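Side-chain contact in uncharacterized protein (Mycolicibacterium smegmatis MC2 155, PDB 6T84), which is required for MmpL3-dependent transport of trehalose monomycolate to the mycobacterial cell wall, and for growth and cell elongation: residues R126-V129 with T130-H133. Numbering follows the deposited sequence.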
ATOM      1  N   ARG A 126     -19.423   2.963  -6.497  1.00 20.10           N
ATOM      2  CA  ARG A 126     -19.022   3.751  -7.664  1.00 22.53           C
ATOM      3  C   ARG A 126     -17.664   4.427  -7.456  1.00 19.69           C
ATOM      4  O   ARG A 126     -16.846   4.524  -8.385  1.00 18.18           O
ATOM      5  CB  ARG A 126     -20.140   4.790  -7.916  1.00 31.14           C
ATOM      6  CG  ARG A 126     -20.002   5.691  -9.085  1.00 41.74           C
ATOM      7  CD  ARG A 126     -21.321   6.472  -9.222  1.00 86.85           C
ATOM      8  NE  ARG A 126     -21.499   7.493  -8.189  1.00 67.08           N
ATOM      9  CZ  ARG A 126     -22.613   8.206  -8.019  1.00 64.12           C
ATOM     10  NH1 ARG A 126     -23.671   8.008  -8.790  1.00 37.63           N
ATOM     11  NH2 ARG A 126     -22.673   9.118  -7.062  1.00 90.54           N
ATOM     12  N   ARG A 127     -17.391   4.913  -6.230  1.00 18.64           N
ATOM     13  CA  ARG A 127     -16.121   5.583  -6.023  1.00 19.23           C
ATOM     14  C   ARG A 127     -14.977   4.601  -6.133  1.00 17.27           C
ATOM     15  O   ARG A 127     -13.909   4.944  -6.679  1.00 16.83           O
ATOM     16  CB  ARG A 127     -16.111   6.265  -4.665  1.00 23.83           C
ATOM     17  CG  ARG A 127     -17.014   7.511  -4.586  1.00 33.43           C
ATOM     18  CD  ARG A 127     -16.905   8.142  -3.174  1.00 48.48           C
ATOM     19  NE  ARG A 127     -15.512   8.354  -2.761  1.00120.08           N
ATOM     20  CZ  ARG A 127     -15.104   8.488  -1.498  1.00 80.61           C
ATOM     21  NH1 ARG A 127     -15.983   8.424  -0.508  1.00 85.80           N
ATOM     22  NH2 ARG A 127     -13.814   8.676  -1.220  1.00 59.71           N
ATOM     23  N   MET A 128     -15.184   3.367  -5.657  1.00 15.98           N
ATOM     24  CA  MET A 128     -14.141   2.354  -5.812  1.00 14.80           C
ATOM     25  C   MET A 128     -13.961   1.978  -7.274  1.00 13.60           C
ATOM     26  O   MET A 128     -12.840   1.735  -7.735  1.00 13.95           O
ATOM     27  CB  MET A 128     -14.482   1.122  -4.993  1.00 16.16           C
ATOM     28  CG  MET A 128     -13.383   0.054  -5.044  1.00 17.15           C
ATOM     29  SD  MET A 128     -11.816   0.487  -4.215  1.00 19.56           S
ATOM     30  CE  MET A 128     -12.304   0.059  -2.518  1.00 21.33           C
ATOM     31  N   VAL A 129     -15.063   1.833  -8.015  1.00 13.06           N
ATOM     32  CA  VAL A 129     -14.928   1.498  -9.439  1.00 13.72           C
ATOM     33  C   VAL A 129     -14.144   2.589 -10.161  1.00 13.70           C
ATOM     34  O   VAL A 129     -13.211   2.298 -10.928  1.00 14.49           O
ATOM     35  CB  VAL A 129     -16.318   1.281 -10.072  1.00 14.24           C
ATOM     36  CG1 VAL A 129     -16.195   1.144 -11.608  1.00 14.88           C
ATOM     37  CG2 VAL A 129     -16.940   0.007  -9.480  1.00 15.41           C
ATOM     38  N   THR A 130     -14.516   3.858  -9.942  1.00 13.10           N
ATOM     39  CA  THR A 130     -13.765   4.913 -10.610  1.00 14.14           C
ATOM     40  C   THR A 130     -12.292   4.858 -10.219  1.00 13.49           C
ATOM     41  O   THR A 130     -11.422   4.942 -11.088  1.00 14.45           O
ATOM     42  CB  THR A 130     -14.387   6.280 -10.294  1.00 16.04           C
ATOM     43  OG1 THR A 130     -15.756   6.265 -10.728  1.00 17.71           O
ATOM     44  CG2 THR A 130     -13.648   7.451 -10.972  1.00 17.32           C
ATOM     45  N   PHE A 131     -11.988   4.718  -8.915  1.00 13.23           N
ATOM     46  CA  PHE A 131     -10.604   4.657  -8.458  1.00 12.98           C
ATOM     47  C   PHE A 131      -9.817   3.524  -9.138  1.00 12.41           C
ATOM     48  O   PHE A 131      -8.653   3.706  -9.516  1.00 13.34           O
ATOM     49  CB  PHE A 131     -10.624   4.493  -6.933  1.00 14.34           C
ATOM     50  CG  PHE A 131      -9.248   4.349  -6.313  1.00 14.54           C
ATOM     51  CD1 PHE A 131      -8.383   5.429  -6.235  1.00 15.31           C
ATOM     52  CD2 PHE A 131      -8.838   3.127  -5.847  1.00 14.71           C
ATOM     53  CE1 PHE A 131      -7.096   5.281  -5.684  1.00 15.15           C
ATOM     54  CE2 PHE A 131      -7.556   2.966  -5.290  1.00 15.40           C
ATOM     55  CZ  PHE A 131      -6.704   4.053  -5.195  1.00 15.48           C
ATOM     56  N   ALA A 132     -10.396   2.334  -9.214  1.00 11.84           N
ATOM     57  CA  ALA A 132      -9.663   1.216  -9.822  1.00 12.60           C
ATOM     58  C   ALA A 132      -9.300   1.495 -11.278  1.00 12.94           C
ATOM     59  O   ALA A 132      -8.296   0.980 -11.782  1.00 13.68           O
ATOM     60  CB  ALA A 132     -10.477  -0.068  -9.757  1.00 14.17           C
ATOM     61  N   HIS A 133     -10.138   2.269 -11.955  1.00 12.90           N
ATOM     62  CA  HIS A 133      -9.810   2.679 -13.329  1.00 13.05           C
ATOM     63  C   HIS A 133      -8.861   3.880 -13.392  1.00 14.70           C
ATOM     64  O   HIS A 133      -8.107   4.008 -14.377  1.00 16.57           O
ATOM     65  CB  HIS A 133     -11.126   3.059 -14.055  1.00 13.24           C
ATOM     66  CG  HIS A 133     -11.895   1.874 -14.508  1.00 14.01           C
ATOM     67  ND1 HIS A 133     -12.956   1.309 -13.842  1.00 15.13           N
ATOM     68  CD2 HIS A 133     -11.775   1.186 -15.661  1.00 12.85           C
ATOM     69  CE1 HIS A 133     -13.445   0.309 -14.566  1.00 13.82           C
ATOM     70  NE2 HIS A 133     -12.747   0.232 -15.678  1.00 14.85           N
TER
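His133 carries its ring beside its own backbone N, with CG opposite the carbonyl carbon (chi1 -78°), and this swings ND1 back one helical turn onto Val129. There ND1 gives a hydrogen bond of 3.1 Å to Val129 O, so ND1 must carry the proton. The carbonyl oxygen lies in the imidazole plane, at the ring edge, yet ND1 sits well above the carbonyl plane, away from the lone-pair directions. The amide of the same residue takes the other face: His133 N donates to Val129 O at 3.2 Å, less straight, so one oxygen is gripped by two donors; the ND1 bond holds the ring's rotation, while the amide bond belongs to the helix. In Val129, CG1 stands beside the carbonyl carbon, and the two side chains run alongside each other, CG1 3.9 Å from ND1.

All this happens near the C-terminal end of helix 126-134, a helix of about two and a half turns, with one side buried and the other exposed, in the N-terminal domain of TtfA, which is probably cytoplasmic. Its regular i to i+4 bonding is straightest at Thr130 N to Arg126 O, 2.9 Å and 173°. Thr130 OG1 lies beside that amide, 3.1 Å from Arg126 O, though this bond is not settled, another acceptor being within reach of the same proton.

Met128, Phe131 and Ala132 form the buried side. Met128 SD comes obliquely to the Phe131 ring, 4.3 Å from CD2, a loose apolar contact. Phe131 turns onward to Thr168, Gln171 and Leu175 of helix 159-175, whereas Val129, Ala132 and His133 touch Ile107 on the outermost strand 102-107. At the start of the helix, Asp125 OD1 accepts a hydrogen bond from Met128 N, and Arg110 NH1 reaches Ala132 O near its other end.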